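PDB 6T5K: Zn-dependent hydrolase, glyoxylase, which probably hydrolyses beta-lactams to substituted beta-amino acids as a zinc-dependent class B beta-lactamase. Local coordinates for residues 100-105 with 162-167. Numbering follows the deposited sequence.
Sequences HFHLDC and GHTQDN. With ZN (zinc ion), chain G; ZN (zinc ion), chain H.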
loop_
_atom_site.group_PDB
_atom_site.type_symbol
_atom_site.label_atom_id
_atom_site.label_comp_id
_atom_site.label_asym_id
_atom_site.label_seq_id
_atom_site.Cartn_x
_atom_site.Cartn_y
_atom_site.Cartn_z
ATOM N N HIS A 100 -2.664 6.672 -1.879
ATOM C CA HIS A 100 -3.542 7.843 -1.863
ATOM C C HIS A 100 -2.729 8.991 -1.282
ATOM O O HIS A 100 -1.541 8.841 -0.981
ATOM C CB HIS A 100 -4.909 7.654 -1.171
ATOM C CG HIS A 100 -4.852 7.303 0.283
ATOM N ND1 HIS A 100 -4.649 6.018 0.733
ATOM C CD2 HIS A 100 -5.057 8.057 1.391
ATOM C CE1 HIS A 100 -4.670 6.007 2.057
ATOM N NE2 HIS A 100 -4.928 7.225 2.480
ATOM N N PHE A 101 -3.358 10.146 -1.145
ATOM C CA PHE A 101 -2.603 11.360 -0.826
ATOM C C PHE A 101 -2.254 11.543 0.650
ATOM O O PHE A 101 -1.543 12.497 0.976
ATOM C CB PHE A 101 -3.344 12.607 -1.330
ATOM C CG PHE A 101 -4.510 13.035 -0.475
ATOM C CD1 PHE A 101 -5.787 12.506 -0.698
ATOM C CD2 PHE A 101 -4.342 13.997 0.522
ATOM C CE1 PHE A 101 -6.857 12.916 0.070
ATOM C CE2 PHE A 101 -5.436 14.428 1.284
ATOM C CZ PHE A 101 -6.686 13.868 1.067
ATOM N N HIS A 102 -2.713 10.677 1.550
ATOM C CA HIS A 102 -2.465 10.887 2.973
ATOM C C HIS A 102 -1.007 10.561 3.353
ATOM O O HIS A 102 -0.268 9.908 2.627
ATOM C CB HIS A 102 -3.388 10.012 3.808
ATOM C CG HIS A 102 -4.806 10.471 3.847
ATOM N ND1 HIS A 102 -5.844 9.628 4.195
ATOM C CD2 HIS A 102 -5.363 11.684 3.621
ATOM C CE1 HIS A 102 -6.975 10.305 4.181
ATOM N NE2 HIS A 102 -6.713 11.552 3.831
ATOM N N LEU A 103 -0.617 10.978 4.558
ATOM C CA LEU A 103 0.790 10.865 4.975
ATOM C C LEU A 103 1.244 9.429 5.239
ATOM O O LEU A 103 2.445 9.148 5.128
ATOM C CB LEU A 103 1.054 11.790 6.165
ATOM C CG LEU A 103 1.015 13.282 5.807
ATOM C CD1 LEU A 103 1.064 14.087 7.093
ATOM C CD2 LEU A 103 2.185 13.685 4.906
ATOM N N ASP A 104 0.334 8.510 5.549
ATOM C CA ASP A 104 0.719 7.103 5.692
ATOM C C ASP A 104 0.851 6.397 4.345
ATOM O O ASP A 104 0.959 5.160 4.296
ATOM C CB ASP A 104 -0.237 6.338 6.635
ATOM C CG ASP A 104 -1.712 6.394 6.213
ATOM O OD1 ASP A 104 -2.171 7.489 5.793
ATOM O OD2 ASP A 104 -2.425 5.333 6.352
ATOM N N CYS A 105 0.823 7.170 3.265
ATOM C CA CYS A 105 1.154 6.710 1.932
ATOM C C CYS A 105 2.365 7.423 1.370
ATOM O O CYS A 105 3.118 6.823 0.599
ATOM C CB CYS A 105 -0.027 6.946 0.983
ATOM S SG CYS A 105 -1.538 6.216 1.553
ATOM N N GLY A 162 -13.353 5.669 -2.156
ATOM C CA GLY A 162 -13.674 4.944 -0.948
ATOM C C GLY A 162 -13.121 5.648 0.266
ATOM O O GLY A 162 -13.661 6.650 0.733
ATOM N N HIS A 163 -12.017 5.122 0.769
ATOM C CA HIS A 163 -11.312 5.777 1.863
ATOM C C HIS A 163 -10.954 7.211 1.501
ATOM O O HIS A 163 -11.074 8.126 2.326
ATOM C CB HIS A 163 -10.041 4.989 2.169
ATOM C CG HIS A 163 -9.137 5.684 3.122
ATOM N ND1 HIS A 163 -9.425 5.843 4.463
ATOM C CD2 HIS A 163 -7.948 6.288 2.920
ATOM C CE1 HIS A 163 -8.442 6.502 5.049
ATOM N NE2 HIS A 163 -7.533 6.782 4.136
ATOM N N THR A 164 -10.535 7.428 0.261
ATOM C CA THR A 164 -10.395 8.767 -0.301
ATOM C C THR A 164 -10.886 8.735 -1.747
ATOM O O THR A 164 -11.201 7.671 -2.302
ATOM C CB THR A 164 -8.948 9.279 -0.297
ATOM O OG1 THR A 164 -8.134 8.346 -1.012
ATOM C CG2 THR A 164 -8.430 9.477 1.117
ATOM N N GLN A 165 -10.959 9.912 -2.375
ATOM C CA GLN A 165 -11.389 9.946 -3.764
ATOM C C GLN A 165 -10.372 9.342 -4.712
ATOM O O GLN A 165 -10.754 8.878 -5.795
ATOM C CB GLN A 165 -11.693 11.363 -4.227
ATOM C CG GLN A 165 -10.535 12.351 -4.107
ATOM C CD GLN A 165 -10.828 13.646 -4.779
ATOM O OE1 GLN A 165 -11.095 14.646 -4.129
ATOM N NE2 GLN A 165 -10.779 13.646 -6.074
ATOM N N ASP A 166 -9.086 9.332 -4.329
ATOM C CA ASP A 166 -7.976 8.994 -5.208
ATOM C C ASP A 166 -7.365 7.622 -4.922
ATOM O O ASP A 166 -6.344 7.292 -5.538
ATOM C CB ASP A 166 -6.889 10.063 -5.081
ATOM C CG ASP A 166 -6.331 10.171 -3.653
ATOM O OD1 ASP A 166 -7.113 10.105 -2.679
ATOM O OD2 ASP A 166 -5.089 10.344 -3.524
ATOM N N ASN A 167 -7.909 6.883 -3.983
ATOM C CA ASN A 167 -7.256 5.652 -3.595
ATOM C C ASN A 167 -7.127 4.602 -4.694
ATOM O O ASN A 167 -8.015 4.425 -5.444
ATOM C CB ASN A 167 -7.792 5.095 -2.270
ATOM C CG ASN A 167 -9.314 4.915 -2.240
ATOM O OD1 ASN A 167 -9.914 4.857 -1.203
ATOM N ND2 ASN A 167 -9.865 4.776 -3.342
HETATM ZN ZN ZN G . -5.710 7.601 4.345
HETATM ZN ZN ZN H . -4.667 4.873 6.243
HETATM O O HOH W 1 -4.743 6.961 5.848
HETATM O O HOH W 2 -6.850 4.646 6.922
#
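His100, His102 and His163 converge on one zinc ion, binding it through His100 NE2 (2.1 Å), His102 ND1 (2.0 Å) and His163 NE2, and water 1 completes a four-ligand shell. With CG anti to the backbone N (chi1 171°), His163 reaches across to put NE2 on the metal. The same water bridges to the second zinc, which Asp104 OD2 binds together with Cys182, His223 and water 2, and it donates a hydrogen bond to Asp104 OD1 (2.6 Å). Two metals and this bond together hold the water in place, and the zincs probably lower its pKa. His102 NE2, on the far side of its ring from the metal, is hydrogen-bonded to Asp196. This is the HxHxD motif of the metallo-beta-lactamase fold, joined by the histidine of the loop between strands 152-157 and 169-172 to form the dinuclear zinc centre of subclass B1 enzymes.

The edge of His163 points at one face of His100 as an offset edge-to-face pair, planes at 73°, while Cys105 SG lies over the rim of the opposite face. Thr164 CG2 touches both the His102 and His100 rings, 3.5 Å from His102 CE1.

Polar bonds shape the 162-167 loop. Thr164 OG1 donates to Asp166 OD1 (2.6 Å) from above the carboxylate plane, and Thr164 N gives a nearly straight bond (170°) to Asn167 OD1. Asp166 OD1 also sits at the edge of the Phe101 ring, 3.4 Å from Phe101 CD1, and Asp166 OD2 is hydrogen-bonded to Thr125.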